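Probable manganase-dependent inorganic pyrophosphatase (Clostridium perfringens, PDB 3L2B) probably hydrolyses inorganic pyrophosphate to phosphate, under the control of a regulatory region whose CBS domains bind the activator diadenosine tetraphosphate. Local coordinates at residues D11-P19 with K228-F236; N195-D203 with T215-E225. All blocks are in the same frame, centred on the assembly; numbering follows the deposited sequence.

Contact 1 of 2, residues D11-P19 with K228-F236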
loop_
_atom_site.group_PDB
_atom_site.type_symbol
_atom_site.label_atom_id
_atom_site.label_comp_id
_atom_site.label_asym_id
_atom_site.label_seq_id
_atom_site.Cartn_x
_atom_site.Cartn_y
_atom_site.Cartn_z
ATOM N N ASP A 11 20.041 -32.649 2.346
ATOM C CA ASP A 11 21.497 -32.568 2.490
ATOM C C ASP A 11 22.021 -31.151 2.288
ATOM O O ASP A 11 23.174 -30.864 2.573
ATOM C CB ASP A 11 22.208 -33.506 1.486
ATOM C CG ASP A 11 21.715 -34.943 1.577
ATOM O OD1 ASP A 11 21.512 -35.421 2.713
ATOM O OD2 ASP A 11 21.509 -35.588 0.527
ATOM N N LEU A 12 21.169 -30.283 1.768
ATOM C CA LEU A 12 21.585 -28.925 1.410
ATOM C C LEU A 12 21.431 -27.993 2.588
ATOM O O LEU A 12 20.783 -28.304 3.587
ATOM C CB LEU A 12 20.780 -28.379 0.227
ATOM C CG LEU A 12 21.000 -29.101 -1.098
ATOM C CD1 LEU A 12 19.975 -28.677 -2.114
ATOM C CD2 LEU A 12 22.388 -28.826 -1.617
ATOM N N GLU A 13 22.054 -26.839 2.442
ATOM C CA GLU A 13 21.915 -25.765 3.418
ATOM C C GLU A 13 20.568 -25.140 3.165
ATOM O O GLU A 13 20.240 -24.812 2.031
ATOM C CB GLU A 13 22.974 -24.686 3.224
ATOM C CG GLU A 13 24.398 -25.187 3.156
ATOM C CD GLU A 13 24.958 -25.513 4.512
ATOM O OE1 GLU A 13 25.048 -24.572 5.334
ATOM O OE2 GLU A 13 25.308 -26.696 4.745
ATOM N N MET A 14 19.790 -24.974 4.215
ATOM C CA MET A 14 18.566 -24.238 4.055
ATOM C C MET A 14 18.287 -23.266 5.181
ATOM O O MET A 14 18.783 -23.393 6.302
ATOM C CB MET A 14 17.386 -25.183 3.803
ATOM C CG MET A 14 17.156 -26.218 4.848
ATOM S SD MET A 14 15.791 -27.303 4.375
ATOM C CE MET A 14 16.572 -28.303 3.090
ATOM N N ASP A 15 17.491 -22.272 4.816
ATOM C CA ASP A 15 17.002 -21.270 5.746
ATOM C C ASP A 15 15.805 -21.837 6.474
ATOM O O ASP A 15 14.756 -22.109 5.875
ATOM C CB ASP A 15 16.583 -19.988 5.021
ATOM C CG ASP A 15 17.643 -19.470 4.075
ATOM O OD1 ASP A 15 18.832 -19.402 4.449
ATOM O OD2 ASP A 15 17.275 -19.120 2.940
ATOM N N LYS A 16 15.968 -22.021 7.774
ATOM C CA LYS A 16 14.850 -22.380 8.613
ATOM C C LYS A 16 14.094 -21.096 8.814
ATOM O O LYS A 16 14.626 -20.132 9.337
ATOM C CB LYS A 16 15.305 -22.954 9.950
ATOM C CG LYS A 16 16.207 -24.163 9.830
ATOM C CD LYS A 16 15.511 -25.349 9.151
ATOM C CE LYS A 16 16.522 -26.444 8.769
ATOM N NZ LYS A 16 17.623 -26.632 9.781
ATOM N N ILE A 17 12.870 -21.055 8.333
ATOM C CA ILE A 17 12.018 -19.887 8.563
ATOM C C ILE A 17 10.800 -20.394 9.253
ATOM O O ILE A 17 10.158 -21.313 8.753
ATOM C CB ILE A 17 11.509 -19.231 7.264
ATOM C CG1 ILE A 17 12.574 -19.190 6.162
ATOM C CG2 ILE A 17 10.951 -17.827 7.562
ATOM C CD1 ILE A 17 11.973 -18.778 4.827
ATOM N N ALA A 18 10.480 -19.804 10.390
ATOM C CA ALA A 18 9.204 -20.092 11.047
ATOM C C ALA A 18 8.087 -19.489 10.192
ATOM O O ALA A 18 8.093 -18.297 9.939
ATOM C CB ALA A 18 9.166 -19.512 12.480
ATOM N N PRO A 19 7.159 -20.320 9.710
ATOM C CA PRO A 19 6.087 -19.814 8.829
ATOM C C PRO A 19 5.020 -19.023 9.536
ATOM O O PRO A 19 4.819 -19.174 10.721
ATOM C CB PRO A 19 5.466 -21.081 8.240
ATOM C CG PRO A 19 5.905 -22.205 9.138
ATOM C CD PRO A 19 7.133 -21.786 9.864
ATOM N N LYS A 228 5.177 -31.157 6.138
ATOM C CA LYS A 228 5.378 -29.991 7.019
ATOM C C LYS A 228 6.397 -29.044 6.363
ATOM O O LYS A 228 7.345 -29.481 5.712
ATOM C CB LYS A 228 5.901 -30.373 8.419
ATOM C CG LYS A 228 5.250 -31.584 9.135
ATOM C CD LYS A 228 6.288 -32.250 10.098
ATOM C CE LYS A 228 6.229 -33.798 10.088
ATOM N NZ LYS A 228 7.568 -34.431 10.335
ATOM N N VAL A 229 6.204 -27.749 6.558
ATOM C CA VAL A 229 7.139 -26.751 6.055
ATOM C C VAL A 229 8.374 -26.809 6.908
ATOM O O VAL A 229 8.314 -26.583 8.110
ATOM C CB VAL A 229 6.564 -25.317 6.105
ATOM C CG1 VAL A 229 7.651 -24.294 5.822
ATOM C CG2 VAL A 229 5.433 -25.172 5.123
ATOM N N VAL A 230 9.498 -27.105 6.271
ATOM C CA VAL A 230 10.752 -27.328 6.977
ATOM C C VAL A 230 11.740 -26.195 6.777
ATOM O O VAL A 230 12.830 -26.216 7.341
ATOM C CB VAL A 230 11.394 -28.666 6.553
ATOM C CG1 VAL A 230 12.890 -28.547 6.483
ATOM C CG2 VAL A 230 10.974 -29.774 7.532
ATOM N N GLY A 231 11.342 -25.213 5.969
ATOM C CA GLY A 231 12.188 -24.064 5.663
ATOM C C GLY A 231 12.153 -23.565 4.224
ATOM O O GLY A 231 11.163 -23.653 3.517
ATOM N N SER A 232 13.291 -23.049 3.801
ATOM C CA SER A 232 13.413 -22.432 2.489
ATOM C C SER A 232 14.829 -22.622 1.978
ATOM O O SER A 232 15.803 -22.602 2.746
ATOM C CB SER A 232 13.046 -20.960 2.582
ATOM O OG SER A 232 13.429 -20.252 1.426
ATOM N N ILE A 233 14.929 -22.868 0.684
ATOM C CA ILE A 233 16.228 -23.007 0.027
ATOM C C ILE A 233 16.388 -21.931 -1.066
ATOM O O ILE A 233 15.442 -21.595 -1.756
ATOM C CB ILE A 233 16.433 -24.455 -0.541
ATOM C CG1 ILE A 233 17.842 -24.607 -1.070
ATOM C CG2 ILE A 233 15.467 -24.782 -1.647
ATOM C CD1 ILE A 233 18.347 -26.062 -1.082
ATOM N N ALA A 234 17.601 -21.407 -1.190
ATOM C CA ALA A 234 17.933 -20.430 -2.244
ATOM C C ALA A 234 18.250 -21.109 -3.578
ATOM O O ALA A 234 18.756 -22.232 -3.630
ATOM C CB ALA A 234 19.109 -19.541 -1.818
ATOM N N ARG A 235 17.926 -20.405 -4.648
ATOM C CA ARG A 235 18.253 -20.839 -6.016
ATOM C C ARG A 235 19.756 -20.950 -6.105
ATOM O O ARG A 235 20.468 -20.049 -5.699
ATOM C CB ARG A 235 17.719 -19.832 -7.044
ATOM C CG ARG A 235 17.947 -20.185 -8.513
ATOM C CD ARG A 235 16.938 -19.455 -9.440
ATOM N NE ARG A 235 17.549 -18.979 -10.679
ATOM C CZ ARG A 235 17.793 -19.731 -11.751
ATOM N NH1 ARG A 235 17.481 -21.020 -11.763
ATOM N NH2 ARG A 235 18.367 -19.191 -12.819
ATOM N N PHE A 236 20.240 -22.074 -6.605
ATOM C CA PHE A 236 21.697 -22.337 -6.552
ATOM C C PHE A 236 22.478 -21.395 -7.452
ATOM O O PHE A 236 23.668 -21.196 -7.222
ATOM C CB PHE A 236 22.043 -23.778 -6.924
ATOM C CG PHE A 236 21.196 -24.787 -6.231
ATOM C CD1 PHE A 236 20.982 -24.709 -4.859
ATOM C CD2 PHE A 236 20.588 -25.805 -6.949
ATOM C CE1 PHE A 236 20.185 -25.628 -4.228
ATOM C CE2 PHE A 236 19.783 -26.728 -6.317
ATOM C CZ PHE A 236 19.582 -26.644 -4.964
HETATM O O HOH W 1 19.445 -21.831 0.870
#
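Val-229 opens the contact by turning toward Pro-19, its CG1 lying 4.3 Å from CG of the proline ring. The pairing that follows joins the two CBS motifs of a Bateman module: residues 11-19 of the first motif, without regular structure, run along the outer strand 229-234 of the second and make a single antiparallel bridge with it. Val-230 sets CG1 3.8 Å from SD of Met-14, which is put there by a CG standing between the backbone N and the carbonyl carbon (chi1 57°) and an extended second torsion. With Gly-231, Val-230 forms a classic beta bulge opposite Val-222. The backbone of Gly-231 takes angles that suit glycine (phi 141°, psi -148°), and Asp-15 O comes to 3.2 Å from its CA.

Ser-232 carries the bridge. Its O accepts from Asp-15 N and its N donates to Asp-15 O, both bonds 2.7 Å long and moderately bent at hydrogen. Its CB is also pressed by CD1 of Ile-17, a side chain that continues onto Ile-41 and Pro-42. Ile-233 CD1 sits 3.2 Å from CD1 of Leu-12, tighter than usual for two methyls; Leu-12 also touches Val-205 of helix 205-215. Next, a water accepts from Ala-234 N and donates to Glu-13 O, extending the backbone link where direct pairing has ended. Phe-236 closes the row, its CZ 3.5 Å from Leu-12 CD1.

Contact 2 of 2, residues N195-D203 with T215-E225. With B4P (bis(adenosine)-5'-tetraphosphate), chain C.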
loop_
_atom_site.group_PDB
_atom_site.type_symbol
_atom_site.label_atom_id
_atom_site.label_comp_id
_atom_site.label_asym_id
_atom_site.label_seq_id
_atom_site.Cartn_x
_atom_site.Cartn_y
_atom_site.Cartn_z
ATOM N N ASN A 195 0.063 -22.239 -8.022
ATOM C CA ASN A 195 1.339 -22.268 -8.744
ATOM C C ASN A 195 2.532 -21.816 -7.872
ATOM O O ASN A 195 3.546 -21.317 -8.359
ATOM C CB ASN A 195 1.235 -21.433 -10.033
ATOM C CG ASN A 195 -0.146 -21.580 -10.726
ATOM O OD1 ASN A 195 -0.938 -20.637 -10.758
ATOM N ND2 ASN A 195 -0.433 -22.767 -11.242
ATOM N N LEU A 196 2.376 -21.988 -6.571
ATOM C CA LEU A 196 3.499 -21.873 -5.650
ATOM C C LEU A 196 4.370 -23.058 -5.957
ATOM O O LEU A 196 3.879 -24.171 -6.103
ATOM C CB LEU A 196 3.041 -21.887 -4.185
ATOM C CG LEU A 196 4.124 -21.783 -3.115
ATOM C CD1 LEU A 196 5.116 -20.635 -3.353
ATOM C CD2 LEU A 196 3.486 -21.620 -1.766
ATOM N N VAL A 197 5.652 -22.808 -6.131
ATOM C CA VAL A 197 6.589 -23.881 -6.413
ATOM C C VAL A 197 7.407 -24.169 -5.166
ATOM O O VAL A 197 8.155 -23.325 -4.683
ATOM C CB VAL A 197 7.505 -23.527 -7.603
ATOM C CG1 VAL A 197 8.457 -24.668 -7.903
ATOM C CG2 VAL A 197 6.656 -23.163 -8.843
ATOM N N ALA A 198 7.213 -25.376 -4.641
ATOM C CA ALA A 198 7.901 -25.859 -3.449
ATOM C C ALA A 198 8.731 -27.052 -3.818
ATOM O O ALA A 198 8.487 -27.692 -4.823
ATOM C CB ALA A 198 6.897 -26.257 -2.403
ATOM N N VAL A 199 9.705 -27.356 -2.978
ATOM C CA VAL A 199 10.492 -28.564 -3.124
ATOM C C VAL A 199 10.393 -29.401 -1.852
ATOM O O VAL A 199 10.107 -28.892 -0.770
ATOM C CB VAL A 199 11.959 -28.250 -3.471
ATOM C CG1 VAL A 199 12.027 -27.356 -4.682
ATOM C CG2 VAL A 199 12.667 -27.600 -2.321
ATOM N N SER A 200 10.576 -30.700 -2.003
ATOM C CA SER A 200 10.564 -31.620 -0.855
ATOM C C SER A 200 11.972 -31.996 -0.416
ATOM O O SER A 200 12.863 -32.154 -1.227
ATOM C CB SER A 200 9.773 -32.905 -1.166
ATOM O OG SER A 200 8.400 -32.626 -1.396
ATOM N N THR A 201 12.139 -32.155 0.889
ATOM C CA THR A 201 13.401 -32.626 1.474
ATOM C C THR A 201 13.977 -33.834 0.735
ATOM O O THR A 201 15.193 -33.976 0.579
ATOM C CB THR A 201 13.222 -33.047 2.949
ATOM O OG1 THR A 201 12.058 -33.861 3.060
ATOM C CG2 THR A 201 13.086 -31.850 3.881
ATOM N N ASP A 202 13.106 -34.731 0.292
ATOM C CA ASP A 202 13.601 -35.959 -0.336
ATOM C C ASP A 202 13.696 -35.848 -1.856
ATOM O O ASP A 202 14.103 -36.794 -2.522
ATOM C CB ASP A 202 12.839 -37.214 0.136
ATOM C CG ASP A 202 11.355 -37.139 -0.088
ATOM O OD1 ASP A 202 10.848 -36.080 -0.526
ATOM O OD2 ASP A 202 10.680 -38.154 0.189
ATOM N N ASP A 203 13.375 -34.677 -2.397
ATOM C CA ASP A 203 13.621 -34.415 -3.820
ATOM C C ASP A 203 15.134 -34.474 -4.084
ATOM O O ASP A 203 15.937 -34.064 -3.254
ATOM C CB ASP A 203 13.115 -33.024 -4.258
ATOM C CG ASP A 203 11.594 -32.929 -4.354
ATOM O OD1 ASP A 203 10.900 -33.943 -4.151
ATOM O OD2 ASP A 203 11.093 -31.813 -4.641
ATOM N N THR A 215 11.682 -21.936 -13.706
ATOM C CA THR A 215 10.899 -20.914 -12.985
ATOM C C THR A 215 11.666 -19.684 -12.462
ATOM O O THR A 215 11.063 -18.664 -12.140
ATOM C CB THR A 215 10.143 -21.558 -11.780
ATOM O OG1 THR A 215 11.084 -22.131 -10.860
ATOM C CG2 THR A 215 9.167 -22.648 -12.255
ATOM N N ARG A 216 12.977 -19.789 -12.331
ATOM C CA ARG A 216 13.831 -18.641 -11.935
ATOM C C ARG A 216 13.373 -17.767 -10.733
ATOM O O ARG A 216 13.708 -16.588 -10.662
ATOM C CB ARG A 216 14.090 -17.730 -13.149
ATOM C CG ARG A 216 15.083 -18.293 -14.180
ATOM C CD ARG A 216 15.321 -17.278 -15.308
ATOM N NE ARG A 216 16.255 -17.761 -16.330
ATOM C CZ ARG A 216 16.674 -17.037 -17.371
ATOM N NH1 ARG A 216 16.252 -15.786 -17.541
ATOM N NH2 ARG A 216 17.518 -17.567 -18.250
ATOM N N TYR A 217 12.639 -18.344 -9.779
ATOM C CA TYR A 217 12.441 -17.665 -8.480
ATOM C C TYR A 217 13.731 -17.750 -7.717
ATOM O O TYR A 217 14.529 -18.656 -7.933
ATOM C CB TYR A 217 11.308 -18.274 -7.644
ATOM C CG TYR A 217 9.969 -18.240 -8.329
ATOM C CD1 TYR A 217 9.375 -17.034 -8.696
ATOM C CD2 TYR A 217 9.301 -19.412 -8.623
ATOM C CE1 TYR A 217 8.130 -17.008 -9.336
ATOM C CE2 TYR A 217 8.070 -19.399 -9.260
ATOM C CZ TYR A 217 7.493 -18.197 -9.625
ATOM O OH TYR A 217 6.266 -18.212 -10.242
ATOM N N SER A 218 13.935 -16.815 -6.805
ATOM C CA SER A 218 15.185 -16.769 -6.060
ATOM C C SER A 218 15.187 -17.690 -4.810
ATOM O O SER A 218 16.237 -18.131 -4.361
ATOM C CB SER A 218 15.528 -15.324 -5.709
ATOM O OG SER A 218 14.793 -14.899 -4.598
ATOM N N ASN A 219 14.007 -18.023 -4.299
ATOM C CA ASN A 219 13.880 -18.909 -3.127
ATOM C C ASN A 219 12.652 -19.826 -3.209
ATOM O O ASN A 219 11.603 -19.446 -3.750
ATOM C CB ASN A 219 13.802 -18.102 -1.826
ATOM C CG ASN A 219 15.070 -17.343 -1.524
ATOM O OD1 ASN A 219 16.128 -17.936 -1.239
ATOM N ND2 ASN A 219 14.985 -16.008 -1.595
ATOM N N TYR A 220 12.806 -21.029 -2.675
ATOM C CA TYR A 220 11.771 -22.064 -2.731
ATOM C C TYR A 220 11.456 -22.693 -1.358
ATOM O O TYR A 220 12.343 -23.133 -0.638
ATOM C CB TYR A 220 12.187 -23.153 -3.725
ATOM C CG TYR A 220 12.358 -22.657 -5.148
ATOM C CD1 TYR A 220 11.372 -22.859 -6.102
ATOM C CD2 TYR A 220 13.521 -21.995 -5.536
ATOM C CE1 TYR A 220 11.539 -22.418 -7.398
ATOM C CE2 TYR A 220 13.692 -21.536 -6.827
ATOM C CZ TYR A 220 12.702 -21.750 -7.761
ATOM O OH TYR A 220 12.881 -21.275 -9.043
ATOM N N PRO A 221 10.181 -22.729 -0.982
ATOM C CA PRO A 221 9.933 -23.362 0.310
ATOM C C PRO A 221 10.182 -24.857 0.261
ATOM O O PRO A 221 9.955 -25.504 -0.747
ATOM C CB PRO A 221 8.472 -23.029 0.599
ATOM C CG PRO A 221 7.898 -22.497 -0.717
ATOM C CD PRO A 221 9.037 -21.932 -1.459
ATOM N N VAL A 222 10.718 -25.366 1.351
ATOM C CA VAL A 222 11.057 -26.772 1.476
ATOM C C VAL A 222 10.089 -27.416 2.436
ATOM O O VAL A 222 9.900 -26.941 3.563
ATOM C CB VAL A 222 12.474 -26.954 2.027
ATOM C CG1 VAL A 222 12.743 -28.416 2.307
ATOM C CG2 VAL A 222 13.507 -26.329 1.042
ATOM N N ILE A 223 9.458 -28.480 1.957
ATOM C CA ILE A 223 8.533 -29.271 2.763
ATOM C C ILE A 223 9.139 -30.673 2.967
ATOM O O ILE A 223 9.878 -31.171 2.130
ATOM C CB ILE A 223 7.095 -29.368 2.126
ATOM C CG1 ILE A 223 7.117 -30.114 0.783
ATOM C CG2 ILE A 223 6.459 -27.977 1.941
ATOM C CD1 ILE A 223 5.719 -30.202 0.102
ATOM N N ASP A 224 8.846 -31.298 4.099
ATOM C CA ASP A 224 9.392 -32.628 4.355
ATOM C C ASP A 224 8.529 -33.736 3.747
ATOM O O ASP A 224 7.569 -33.475 2.994
ATOM C CB ASP A 224 9.676 -32.861 5.856
ATOM C CG ASP A 224 8.419 -33.007 6.689
ATOM O OD1 ASP A 224 7.339 -33.272 6.125
ATOM O OD2 ASP A 224 8.516 -32.808 7.915
ATOM N N GLU A 225 8.898 -34.974 4.085
ATOM C CA GLU A 225 8.295 -36.186 3.510
ATOM C C GLU A 225 6.904 -36.456 4.078
ATOM O O GLU A 225 6.227 -37.412 3.681
ATOM C CB GLU A 225 9.204 -37.406 3.720
ATOM C CG GLU A 225 9.279 -37.944 5.177
ATOM C CD GLU A 225 10.249 -37.165 6.090
ATOM O OE1 GLU A 225 11.135 -36.431 5.573
ATOM O OE2 GLU A 225 10.106 -37.290 7.331
HETATM P PA B4P C . 11.423 -13.704 -7.341
HETATM O O1A B4P C . 11.623 -13.796 -8.789
HETATM O O2A B4P C . 11.983 -14.947 -6.516
HETATM O O3A B4P C . 12.013 -12.295 -6.921
HETATM P PB B4P C . 12.485 -11.792 -5.481
HETATM O O1B B4P C . 13.731 -12.459 -5.070
HETATM O O2B B4P C . 11.297 -11.913 -4.429
HETATM O O3B B4P C . 12.720 -10.248 -5.839
HETATM P PG B4P C . 14.119 -9.692 -6.391
HETATM O O1G B4P C . 14.628 -10.642 -7.407
HETATM O O2G B4P C . 14.025 -8.179 -6.856
HETATM O O3G B4P C . 15.044 -9.650 -5.086
HETATM P PD B4P C . 16.504 -8.975 -5.165
HETATM O O1D B4P C . 17.394 -9.597 -4.172
HETATM O O2D B4P C . 17.067 -9.039 -6.670
HETATM O O5E B4P C . 9.850 -13.676 -7.089
HETATM C C5E B4P C . 9.095 -12.511 -7.431
HETATM C C4E B4P C . 7.699 -12.692 -6.846
HETATM O O4E B4P C . 7.168 -13.944 -7.263
HETATM C C3E B4P C . 7.747 -12.758 -5.337
HETATM O O3E B4P C . 7.411 -11.503 -4.808
HETATM C C2E B4P C . 6.764 -13.830 -4.944
HETATM O O2E B4P C . 5.485 -13.269 -4.715
HETATM C C1E B4P C . 6.675 -14.733 -6.146
HETATM N N9A B4P C . 7.444 -15.965 -5.833
HETATM C C8A B4P C . 8.686 -16.020 -5.287
HETATM N N7A B4P C . 9.090 -17.311 -5.107
HETATM C C5A B4P C . 8.106 -18.107 -5.544
HETATM C C6A B4P C . 7.874 -19.549 -5.642
HETATM N N6A B4P C . 8.801 -20.426 -5.250
HETATM N N1A B4P C . 6.692 -19.981 -6.136
HETATM C C2A B4P C . 5.751 -19.113 -6.550
HETATM N N3A B4P C . 5.896 -17.789 -6.476
HETATM C C4A B4P C . 7.018 -17.217 -5.996
HETATM O O5F B4P C . 16.163 -7.478 -4.763
HETATM C C5F B4P C . 15.572 -7.225 -3.500
HETATM C C4F B4P C . 15.329 -5.742 -3.393
HETATM O O4F B4P C . 16.590 -5.064 -3.367
HETATM C C3F B4P C . 14.550 -5.236 -4.585
HETATM O O3F B4P C . 13.165 -5.093 -4.260
HETATM C C2F B4P C . 15.193 -3.892 -4.890
HETATM O O2F B4P C . 14.462 -2.926 -4.165
HETATM C C1F B4P C . 16.618 -4.020 -4.349
HETATM N N9B B4P C . 17.500 -4.296 -5.501
HETATM C C8B B4P C . 17.260 -5.118 -6.542
HETATM N N7B B4P C . 18.285 -5.073 -7.427
HETATM C C5B B4P C . 19.197 -4.212 -6.968
HETATM C C6B B4P C . 20.505 -3.702 -7.423
HETATM N N6B B4P C . 21.054 -4.127 -8.576
HETATM N N1B B4P C . 21.127 -2.804 -6.648
HETATM C C2B B4P C . 20.600 -2.370 -5.495
HETATM N N3B B4P C . 19.411 -2.777 -5.028
HETATM C C4B B4P C . 18.672 -3.689 -5.708
#
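Val-199 and Val-222 form the tight middle of this contact, a pair of short parallel strands in which their CG2 methyls meet at 3.7 Å. Three nearly straight backbone bonds tie the strands: Val-199 N to Pro-221 O, Ile-223 N to Val-199 O, and Thr-201 N to Ile-223 O. Toward the ligand the close packing continues. Val-197 holds CG1 trans to its backbone N (chi1 -179°), which sends it alongside Tyr-220, 3.8 Å from CE1, and leaves CG2 for the edge of the Tyr-217 ring. The same valine reads the adenine with its backbone, N donating to N1A of the ligand (3.0 Å) and O accepting from N6A. The adenine stacks, offset toward the rim, on one face of the Tyr-217 ring, with C5A 3.3 Å above the tyrosine plane; Thr-215 O is centred over the opposite face.

The other end is looser and open to solvent. Asp-202 OD2 reaches only CB of Glu-225 (3.9 Å) and stays 5.7 Å from Glu-225 OE1, so the like charges are not in contact. Altogether the arrangement is a beta-alpha-beta unit: helix 205-215 connects the two strands and packs on Val-199 through Val-208, while Met-53 of strand 50-55 touches Leu-196 and Pro-221.

How the contacts relate
Contacts 1 and 2 share one three-stranded sheet, and their centres lie about 8 Å apart. The central strand 219-223 pairs on one flank with 199-200 in contact 2 and on the other with 229-234, whose outer side takes up residues 11-19 in contact 1. At Val-222 the two contacts meet directly, Val-230 N lying 2.7 Å from Val-222 O and Gly-231 O 2.8 Å from Val-222 N, both probable hydrogen bonds; Tyr-220 and Ile-233 add a further backbone link. Contact 2 builds much of the diadenosine tetraphosphate pocket, whereas in contact 1 the Ser-232 side chain is about 8 Å from the ligand. Ser-55 and Ser-57 of both subunits, with Lys-39 and Ser-218 of the second subunit, also hydrogen-bond to the ligand.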